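Local atomic coordinates of 3-hydroxyadipyl-CoA dehydrogenase (Escherichia coli, PDB entry 3MOG), a protein that catalyses the NAD+-dependent oxidation of (3S)-3-hydroxyadipyl-CoA to 3-oxoadipyl-CoA in the bacterial breakdown of phenylacetate, working as a homotrimer. Residues I20-A25 with D46-R51; V31-Y34 with A40-R43; N53-V56 with K60-A63. All blocks are in the same frame, centred on the assembly; numbering follows the deposited sequence.

Interaction 1 (I20-A25 with D46-R51); sequences IAEVAA and DGIHAR
Glu22 of helix 15-26 serves helix 38-57 twice: its methylenes pack on Ile48, and its carboxylate forms a salt bridge with Arg51. The tight part lies at Ile48, where the branch methyl CG2 comes alongside the glutamate chain, with Glu22 CG and Ile48 CG2 3.9 Å apart and the two chains pointing opposite ways. A beta-branched isoleucine suits this spot because its second branch also counts: Ile48 CD1, at the end of that branch, stands 4.5 Å from Ala21 CB. Ala21 suits its place by being small, since its methyl is also covered by Val31 and Leu33 of the central sheet. Leu73 lies against both Ala21 and Ile48 and closes this apolar side.

Toward the solvent the contact loosens to a single polar link. With CG of Glu22 anti to the backbone N (chi1 -179°) and the chain extended beyond it, OE2 is carried out to the exposed Arg51, whose own chain bends at chi3 to come back. Arg51 NH2 donates to Glu22 OE2 at 2.8 Å, with 160° at the hydrogen. The oxygen sits at the guanidinium edge, almost in its plane, and the carboxylate lies nearly coplanar with that group. Two long side chains are needed, because the axes of the two short segments come no closer than 10.8 Å and cross at -58°, with only 162 Å² buried. Two helices packed on one face of the parallel part of the sheet, the first following the glycine-rich turn, are typical of the Rossmann-type NAD-binding domain.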
ATOM      1  N   ILE C  20     -15.135  30.924 -17.359  1.00 40.97           N
ATOM      2  CA  ILE C  20     -16.157  30.097 -18.000  1.00 40.25           C
ATOM      3  C   ILE C  20     -17.300  30.982 -18.528  1.00 46.03           C
ATOM      4  O   ILE C  20     -17.773  30.801 -19.672  1.00 46.58           O
ATOM      5  CB  ILE C  20     -16.644  28.945 -17.078  1.00 41.98           C
ATOM      6  CG1 ILE C  20     -15.531  27.895 -16.918  1.00 46.43           C
ATOM      7  CG2 ILE C  20     -17.908  28.275 -17.644  1.00 33.15           C
ATOM      8  CD1 ILE C  20     -15.611  27.061 -15.589  1.00 34.89           C
ATOM      9  N   ALA C  21     -17.694  31.958 -17.708  1.00 41.89           N
ATOM     10  CA  ALA C  21     -18.724  32.941 -18.059  1.00 42.88           C
ATOM     11  C   ALA C  21     -18.357  33.713 -19.328  1.00 43.96           C
ATOM     12  O   ALA C  21     -19.200  33.902 -20.210  1.00 48.59           O
ATOM     13  CB  ALA C  21     -18.980  33.913 -16.867  1.00 41.77           C
ATOM     14  N   GLU C  22     -17.095  34.133 -19.411  1.00 48.61           N
ATOM     15  CA  GLU C  22     -16.556  34.826 -20.584  1.00 50.67           C
ATOM     16  C   GLU C  22     -16.696  34.004 -21.870  1.00 53.98           C
ATOM     17  O   GLU C  22     -17.120  34.539 -22.896  1.00 56.23           O
ATOM     18  CB  GLU C  22     -15.092  35.201 -20.351  1.00 52.34           C
ATOM     19  CG  GLU C  22     -14.432  35.957 -21.513  1.00 54.49           C
ATOM     20  CD  GLU C  22     -12.952  36.200 -21.286  1.00 53.89           C
ATOM     21  OE1 GLU C  22     -12.216  36.293 -22.287  1.00 59.95           O
ATOM     22  OE2 GLU C  22     -12.518  36.291 -20.112  1.00 54.98           O
ATOM     23  N   VAL C  23     -16.387  32.709 -21.791  1.00 53.12           N
ATOM     24  CA  VAL C  23     -16.500  31.794 -22.933  1.00 46.64           C
ATOM     25  C   VAL C  23     -17.940  31.657 -23.388  1.00 50.54           C
ATOM     26  O   VAL C  23     -18.234  31.794 -24.584  1.00 51.66           O
ATOM     27  CB  VAL C  23     -15.930  30.392 -22.609  1.00 50.28           C
ATOM     28  CG1 VAL C  23     -16.238  29.391 -23.724  1.00 41.43           C
ATOM     29  CG2 VAL C  23     -14.428  30.476 -22.363  1.00 49.54           C
ATOM     30  N   ALA C  24     -18.832  31.398 -22.434  1.00 48.05           N
ATOM     31  CA  ALA C  24     -20.248  31.225 -22.734  1.00 46.51           C
ATOM     32  C   ALA C  24     -20.863  32.504 -23.324  1.00 48.53           C
ATOM     33  O   ALA C  24     -21.513  32.436 -24.360  1.00 47.73           O
ATOM     34  CB  ALA C  24     -21.030  30.716 -21.507  1.00 41.89           C
ATOM     35  N   ALA C  25     -20.612  33.658 -22.704  1.00 49.02           N
ATOM     36  CA  ALA C  25     -21.151  34.934 -23.212  1.00 50.90           C
ATOM     37  C   ALA C  25     -20.545  35.358 -24.550  1.00 53.23           C
ATOM     38  O   ALA C  25     -21.240  35.936 -25.384  1.00 51.95           O
ATOM     39  CB  ALA C  25     -20.983  36.043 -22.193  1.00 48.67           C
ATOM     40  N   ASP C  46     -15.608  43.209 -13.726  1.00 64.23           N
ATOM     41  CA  ASP C  46     -14.575  44.201 -14.084  1.00 61.48           C
ATOM     42  C   ASP C  46     -13.379  43.548 -14.767  1.00 60.34           C
ATOM     43  O   ASP C  46     -12.884  44.070 -15.773  1.00 57.64           O
ATOM     44  CB  ASP C  46     -14.105  45.002 -12.865  1.00 63.50           C
ATOM     45  CG  ASP C  46     -15.175  45.956 -12.328  1.00 70.77           C
ATOM     46  OD1 ASP C  46     -16.110  46.318 -13.085  1.00 59.05           O
ATOM     47  OD2 ASP C  46     -15.079  46.325 -11.130  1.00 62.64           O
ATOM     48  N   GLY C  47     -12.932  42.412 -14.220  1.00 56.99           N
ATOM     49  CA  GLY C  47     -11.897  41.578 -14.838  1.00 54.06           C
ATOM     50  C   GLY C  47     -12.203  41.217 -16.290  1.00 55.69           C
ATOM     51  O   GLY C  47     -11.387  41.475 -17.175  1.00 56.55           O
ATOM     52  N   ILE C  48     -13.383  40.646 -16.535  1.00 53.32           N
ATOM     53  CA  ILE C  48     -13.804  40.272 -17.890  1.00 54.88           C
ATOM     54  C   ILE C  48     -13.876  41.493 -18.835  1.00 61.72           C
ATOM     55  O   ILE C  48     -13.399  41.417 -19.975  1.00 62.77           O
ATOM     56  CB  ILE C  48     -15.139  39.491 -17.891  1.00 53.65           C
ATOM     57  CG1 ILE C  48     -15.088  38.340 -16.881  1.00 44.36           C
ATOM     58  CG2 ILE C  48     -15.470  38.975 -19.317  1.00 50.64           C
ATOM     59  CD1 ILE C  48     -16.390  37.575 -16.745  1.00 44.17           C
ATOM     60  N   HIS C  49     -14.472  42.591 -18.350  1.00 61.73           N
ATOM     61  CA  HIS C  49     -14.470  43.870 -19.060  0.50 64.21           C
ATOM     62  C   HIS C  49     -13.046  44.262 -19.471  1.00 64.89           C
ATOM     63  O   HIS C  49     -12.784  44.513 -20.650  1.00 66.29           O
ATOM     64  CB  HIS C  49     -15.102  44.975 -18.195  0.50 65.82           C
ATOM     65  CG  HIS C  49     -16.585  45.112 -18.361  0.50 64.70           C
ATOM     66  ND1 HIS C  49     -17.167  46.194 -18.986  0.50 68.64           N
ATOM     67  CD2 HIS C  49     -17.606  44.308 -17.977  0.50 64.99           C
ATOM     68  CE1 HIS C  49     -18.481  46.048 -18.984  0.50 68.77           C
ATOM     69  NE2 HIS C  49     -18.773  44.911 -18.377  0.50 63.91           N
ATOM     70  N   ALA C  50     -12.132  44.276 -18.497  1.00 64.50           N
ATOM     71  CA  ALA C  50     -10.731  44.666 -18.685  1.00 65.54           C
ATOM     72  C   ALA C  50      -9.948  43.781 -19.642  1.00 66.64           C
ATOM     73  O   ALA C  50      -9.147  44.285 -20.432  1.00 72.30           O
ATOM     74  CB  ALA C  50     -10.023  44.711 -17.349  1.00 65.33           C
ATOM     75  N   ARG C  51     -10.174  42.471 -19.568  1.00 61.19           N
ATOM     76  CA  ARG C  51      -9.458  41.530 -20.423  1.00 64.48           C
ATOM     77  C   ARG C  51      -9.939  41.584 -21.874  1.00 68.52           C
ATOM     78  O   ARG C  51      -9.120  41.573 -22.798  1.00 66.88           O
ATOM     79  CB  ARG C  51      -9.534  40.105 -19.874  1.00 64.12           C
ATOM     80  CG  ARG C  51      -8.827  39.927 -18.536  1.00 65.65           C
ATOM     81  CD  ARG C  51      -8.674  38.468 -18.158  1.00 65.07           C
ATOM     82  NE  ARG C  51      -9.923  37.707 -18.244  1.00 63.39           N
ATOM     83  CZ  ARG C  51     -10.757  37.500 -17.226  1.00 68.56           C
ATOM     84  NH1 ARG C  51     -10.503  38.015 -16.024  1.00 47.56           N
ATOM     85  NH2 ARG C  51     -11.856  36.774 -17.413  1.00 69.61           N
TER

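Interaction 2 (V31-Y34 with A40-R43)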
ATOM      1  N   VAL C  31     -25.668  34.851 -19.891  1.00 51.66           N
ATOM      2  CA  VAL C  31     -25.002  34.220 -18.755  1.00 51.32           C
ATOM      3  C   VAL C  31     -25.438  34.804 -17.417  1.00 54.13           C
ATOM      4  O   VAL C  31     -25.241  35.988 -17.149  1.00 51.17           O
ATOM      5  CB  VAL C  31     -23.456  34.263 -18.872  1.00 54.29           C
ATOM      6  CG1 VAL C  31     -22.790  33.644 -17.628  1.00 43.15           C
ATOM      7  CG2 VAL C  31     -23.003  33.538 -20.129  1.00 50.95           C
ATOM      8  N   LEU C  32     -26.033  33.954 -16.584  1.00 50.86           N
ATOM      9  CA  LEU C  32     -26.340  34.314 -15.210  1.00 52.25           C
ATOM     10  C   LEU C  32     -25.146  33.955 -14.343  1.00 51.77           C
ATOM     11  O   LEU C  32     -24.899  32.782 -14.079  1.00 59.63           O
ATOM     12  CB  LEU C  32     -27.595  33.580 -14.735  1.00 49.61           C
ATOM     13  CG  LEU C  32     -28.882  33.832 -15.539  1.00 57.79           C
ATOM     14  CD1 LEU C  32     -29.975  32.864 -15.142  1.00 57.01           C
ATOM     15  CD2 LEU C  32     -29.377  35.259 -15.400  1.00 62.50           C
ATOM     16  N   LEU C  33     -24.387  34.961 -13.928  1.00 43.39           N
ATOM     17  CA  LEU C  33     -23.233  34.739 -13.069  1.00 43.27           C
ATOM     18  C   LEU C  33     -23.635  34.882 -11.589  1.00 51.37           C
ATOM     19  O   LEU C  33     -23.900  35.984 -11.117  1.00 52.12           O
ATOM     20  CB  LEU C  33     -22.099  35.703 -13.434  1.00 40.78           C
ATOM     21  CG  LEU C  33     -20.720  35.561 -12.760  1.00 46.54           C
ATOM     22  CD1 LEU C  33     -20.052  34.201 -13.033  1.00 43.56           C
ATOM     23  CD2 LEU C  33     -19.819  36.677 -13.246  1.00 42.64           C
ATOM     24  N   TYR C  34     -23.684  33.760 -10.878  1.00 51.82           N
ATOM     25  CA  TYR C  34     -24.202  33.706  -9.515  1.00 56.32           C
ATOM     26  C   TYR C  34     -23.122  33.610  -8.449  1.00 60.17           C
ATOM     27  O   TYR C  34     -22.230  32.765  -8.526  1.00 60.61           O
ATOM     28  CB  TYR C  34     -25.176  32.526  -9.352  1.00 57.41           C
ATOM     29  CG  TYR C  34     -25.587  32.249  -7.911  1.00 67.29           C
ATOM     30  CD1 TYR C  34     -25.046  31.173  -7.200  1.00 70.75           C
ATOM     31  CD2 TYR C  34     -26.510  33.069  -7.254  1.00 67.93           C
ATOM     32  CE1 TYR C  34     -25.413  30.917  -5.883  1.00 69.47           C
ATOM     33  CE2 TYR C  34     -26.886  32.816  -5.925  1.00 60.62           C
ATOM     34  CZ  TYR C  34     -26.332  31.743  -5.254  1.00 67.71           C
ATOM     35  OH  TYR C  34     -26.691  31.493  -3.951  1.00 72.14           O
ATOM     36  N   ALA C  40     -18.119  40.725  -5.074  1.00 60.09           N
ATOM     37  CA  ALA C  40     -17.332  39.696  -5.744  1.00 57.15           C
ATOM     38  C   ALA C  40     -17.710  39.650  -7.223  1.00 56.84           C
ATOM     39  O   ALA C  40     -16.831  39.660  -8.084  1.00 57.03           O
ATOM     40  CB  ALA C  40     -17.539  38.349  -5.081  1.00 55.70           C
ATOM     41  N   LEU C  41     -19.015  39.656  -7.503  1.00 56.77           N
ATOM     42  CA  LEU C  41     -19.527  39.694  -8.876  1.00 57.98           C
ATOM     43  C   LEU C  41     -19.023  40.898  -9.680  1.00 58.66           C
ATOM     44  O   LEU C  41     -18.607  40.747 -10.835  1.00 58.37           O
ATOM     45  CB  LEU C  41     -21.052  39.654  -8.884  1.00 54.42           C
ATOM     46  CG  LEU C  41     -21.684  38.319  -8.494  1.00 60.15           C
ATOM     47  CD1 LEU C  41     -23.183  38.464  -8.391  1.00 54.76           C
ATOM     48  CD2 LEU C  41     -21.315  37.251  -9.516  1.00 53.98           C
ATOM     49  N   THR C  42     -19.036  42.071  -9.046  1.00 59.01           N
ATOM     50  CA  THR C  42     -18.578  43.324  -9.653  1.00 60.23           C
ATOM     51  C   THR C  42     -17.096  43.261 -10.022  1.00 56.54           C
ATOM     52  O   THR C  42     -16.722  43.681 -11.107  1.00 58.61           O
ATOM     53  CB  THR C  42     -18.849  44.540  -8.715  1.00 60.57           C
ATOM     54  OG1 THR C  42     -20.176  44.445  -8.189  1.00 61.74           O
ATOM     55  CG2 THR C  42     -18.711  45.868  -9.468  1.00 59.11           C
ATOM     56  N   ARG C  43     -16.274  42.727  -9.121  1.00 54.33           N
ATOM     57  CA  ARG C  43     -14.838  42.527  -9.367  1.00 59.16           C
ATOM     58  C   ARG C  43     -14.558  41.550 -10.516  1.00 57.41           C
ATOM     59  O   ARG C  43     -13.739  41.843 -11.401  1.00 53.22           O
ATOM     60  CB  ARG C  43     -14.132  42.055  -8.093  1.00 56.31           C
ATOM     61  CG  ARG C  43     -14.084  43.111  -6.995  1.00 68.52           C
ATOM     62  CD  ARG C  43     -13.714  42.521  -5.639  1.00 84.49           C
ATOM     63  NE  ARG C  43     -12.297  42.163  -5.546  1.00 95.03           N
ATOM     64  CZ  ARG C  43     -11.602  42.109  -4.409  1.00104.67           C
ATOM     65  NH1 ARG C  43     -12.180  42.400  -3.247  1.00101.52           N
ATOM     66  NH2 ARG C  43     -10.317  41.771  -4.433  1.00107.37           N
TER
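Leu33 and Leu41 supply the apolar packing between strand 31-34 and the first turns of helix 38-57. One methyl of the helix residue does most of the touching: Leu41 CD2 lies 3.7 Å from Leu33 CG and also reaches Leu33 CD2, at 4.1 Å. On the strand side the isobutyl group gets there because CG of Leu33 is anti to its backbone N (chi1 -174°), which carries the branch point out from the sheet toward the helix. Leucine suits both places, its forked end covering more of a buried neighbour than a single methyl could.

Strand and helix here form the second beta-alpha unit of the Rossmann-type fold, in which the chain leaves the end of a parallel strand, next to the outermost strand 73-76, and turns back as a helix over the sheet; Val10 and Ala21 also pack on Leu33, and Pro75 lies against Leu41.

The remaining contacts are between side chain and backbone. Leu41 CD2 sits 3.3 Å from Leu33 O, and the other methyl, CD1, stands 3.8 Å from that oxygen. Leu41 CD2 also lies 4.2 Å from Tyr34 C. The Tyr34 side chain leaves from the other side of the strand to pack on Ile11 and Val76.

Interaction 3 (N53-V56 with K60-A63); sequences NSRV and KLTA
The guanidinium group of Arg55 has Leu61 over one face: methyl CD2 stands 3.6 Å above the plane, displaced toward the edge of the group. The closest approach of Leu61 CD2 is to Arg55 NH2, at 3.7 Å, and CD1 lies about as near to the same nitrogen. Lys60 O approaches Arg55 NH1 obliquely, at an angle too poor for a hydrogen bond. Arginine suits this partly exposed place because its flat head can lie with a face on hydrocarbon while its N-H groups point outward round the rim, where polar partners or water can be met. The chain bends at chi2 and chi3, folding the head back across Leu61, whose CG is anti to its backbone N (chi1 -179°) and thereby brought under it. Cut back to an alanine, Arg55 would lose its guanidinium, and the methyls of Leu61 would probably be left without the flat group that lies across them.

Beneath this layer the backbone makes the firm link. Lys60 N donates to Arg55 O at 2.7 Å, with 157° at the hydrogen. The lysine's CB and CG pass that oxygen, but the rest of its chain turns outward.

Val56 fills the apolar side. Val56 CA makes a CA-H...O contact with Leu61 O at 3.3 Å. Val56 CG2 comes within 4.3 Å of Leu61 CD2. On the other branch, Val56 CG1 meets Ala63 CB at 4.2 Å. Cys66 of the next helix touches both Val56 and Leu61. A compact, branched residue suits a position so close to a backbone.

The bond from Lys60 N back five residues to Arg55 O is consistent with a Schellman-type C-terminal cap of helix 38-57; Thr62 follows as N-cap of helix 63-71, its OG1 accepting from Thr65 N. The chemistry implies a helix-to-helix turn secured by backbone bonding and surface hydrocarbon packing, Arg55 contributing probably more by its flat surface than by its charge.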
ATOM      1  N   ASN C  53     -11.516  44.174 -23.335  1.00 72.21           N
ATOM      2  CA  ASN C  53     -11.220  45.497 -23.875  1.00 71.69           C
ATOM      3  C   ASN C  53      -9.791  45.636 -24.361  1.00 74.72           C
ATOM      4  O   ASN C  53      -9.534  46.320 -25.363  1.00 72.01           O
ATOM      5  CB  ASN C  53     -11.574  46.606 -22.883  1.00 72.29           C
ATOM      6  CG  ASN C  53     -13.013  47.075 -23.028  1.00 78.30           C
ATOM      7  OD1 ASN C  53     -13.842  46.859 -22.145  1.00 84.89           O
ATOM      8  ND2 ASN C  53     -13.321  47.708 -24.161  1.00 73.31           N
ATOM      9  N   SER C  54      -8.868  44.965 -23.669  1.00 75.04           N
ATOM     10  CA  SER C  54      -7.473  44.951 -24.098  1.00 79.00           C
ATOM     11  C   SER C  54      -7.278  44.106 -25.366  1.00 80.25           C
ATOM     12  O   SER C  54      -6.372  44.383 -26.154  1.00 84.73           O
ATOM     13  CB  SER C  54      -6.539  44.499 -22.972  1.00 77.05           C
ATOM     14  OG  SER C  54      -6.434  43.089 -22.932  1.00 84.71           O
ATOM     15  N   ARG C  55      -8.129  43.099 -25.571  1.00 76.11           N
ATOM     16  CA  ARG C  55      -8.116  42.314 -26.819  1.00 77.13           C
ATOM     17  C   ARG C  55      -8.595  43.119 -28.039  1.00 77.23           C
ATOM     18  O   ARG C  55      -8.109  42.911 -29.153  1.00 74.89           O
ATOM     19  CB  ARG C  55      -8.913  41.008 -26.685  1.00 75.58           C
ATOM     20  CG  ARG C  55      -8.360  40.058 -25.630  1.00 76.31           C
ATOM     21  CD  ARG C  55      -8.549  38.597 -25.985  1.00 77.16           C
ATOM     22  NE  ARG C  55      -9.940  38.150 -25.949  1.00 68.24           N
ATOM     23  CZ  ARG C  55     -10.597  37.658 -27.001  1.00 68.92           C
ATOM     24  NH1 ARG C  55      -9.998  37.562 -28.177  1.00 62.79           N
ATOM     25  NH2 ARG C  55     -11.861  37.261 -26.876  1.00 77.48           N
ATOM     26  N   VAL C  56      -9.539  44.036 -27.816  1.00 76.14           N
ATOM     27  CA  VAL C  56      -9.997  44.971 -28.854  1.00 77.44           C
ATOM     28  C   VAL C  56      -8.914  45.989 -29.225  1.00 78.78           C
ATOM     29  O   VAL C  56      -8.722  46.296 -30.410  1.00 84.73           O
ATOM     30  CB  VAL C  56     -11.309  45.690 -28.443  1.00 74.10           C
ATOM     31  CG1 VAL C  56     -11.818  46.603 -29.555  1.00 71.11           C
ATOM     32  CG2 VAL C  56     -12.361  44.674 -28.106  1.00 67.89           C
ATOM     33  N   LYS C  60      -7.573  41.808 -31.506  1.00 67.76           N
ATOM     34  CA  LYS C  60      -7.740  40.358 -31.421  1.00 66.72           C
ATOM     35  C   LYS C  60      -9.212  40.004 -31.270  1.00 68.31           C
ATOM     36  O   LYS C  60      -9.579  38.822 -31.232  1.00 65.55           O
ATOM     37  CB  LYS C  60      -6.945  39.779 -30.242  1.00 71.53           C
ATOM     38  CG  LYS C  60      -5.507  40.264 -30.126  1.00 77.33           C
ATOM     39  CD  LYS C  60      -4.573  39.511 -31.048  1.00 84.95           C
ATOM     40  CE  LYS C  60      -3.242  40.241 -31.167  1.00 90.14           C
ATOM     41  NZ  LYS C  60      -2.147  39.339 -31.617  1.00 91.99           N
ATOM     42  N   LEU C  61     -10.042  41.046 -31.177  1.00 65.59           N
ATOM     43  CA  LEU C  61     -11.484  40.924 -31.013  1.00 61.35           C
ATOM     44  C   LEU C  61     -12.141  42.223 -31.495  1.00 59.62           C
ATOM     45  O   LEU C  61     -11.629  43.311 -31.217  1.00 57.35           O
ATOM     46  CB  LEU C  61     -11.817  40.667 -29.532  1.00 59.16           C
ATOM     47  CG  LEU C  61     -13.265  40.470 -29.067  1.00 64.81           C
ATOM     48  CD1 LEU C  61     -13.843  39.145 -29.566  1.00 64.21           C
ATOM     49  CD2 LEU C  61     -13.362  40.544 -27.547  1.00 58.82           C
ATOM     50  N   THR C  62     -13.260  42.113 -32.214  1.00 55.41           N
ATOM     51  CA  THR C  62     -14.005  43.302 -32.650  1.00 60.98           C
ATOM     52  C   THR C  62     -14.707  43.990 -31.475  1.00 62.17           C
ATOM     53  O   THR C  62     -15.073  43.337 -30.481  1.00 56.96           O
ATOM     54  CB  THR C  62     -15.095  42.999 -33.722  1.00 61.18           C
ATOM     55  OG1 THR C  62     -16.107  42.147 -33.165  1.00 61.83           O
ATOM     56  CG2 THR C  62     -14.496  42.364 -34.968  1.00 56.62           C
ATOM     57  N   ALA C  63     -14.892  45.303 -31.618  1.00 57.36           N
ATOM     58  CA  ALA C  63     -15.623  46.113 -30.657  1.00 57.35           C
ATOM     59  C   ALA C  63     -17.055  45.632 -30.491  1.00 53.47           C
ATOM     60  O   ALA C  63     -17.575  45.645 -29.373  1.00 49.64           O
ATOM     61  CB  ALA C  63     -15.604  47.586 -31.066  1.00 61.20           C
TER

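In the fold
Helix 38-57 takes part in all three contacts, meeting strand 31-34 near its start, helix 15-26 farther along and the following loop at its end. Interactions 1 and 2 have centres about 10 Å apart and touch directly: Ala24 CB packs on Val31 CG2 at 3.7 Å, and Ala21 CB on Leu33 CD1 at 4.0 Å, making one buried core. Interaction 3 adjoins interaction 1 in sequence, their centres about 12 Å apart, but lies at the surface; about 12 Å separates its nearest atoms from interaction 2. The side chains of Ala21 and Leu33 come close to, but do not contact, a glycine-rich GxGxxG sequence of the Rossmann type, consistent with NAD binding, which puts interactions 1 and 2 close to the probable cofactor site.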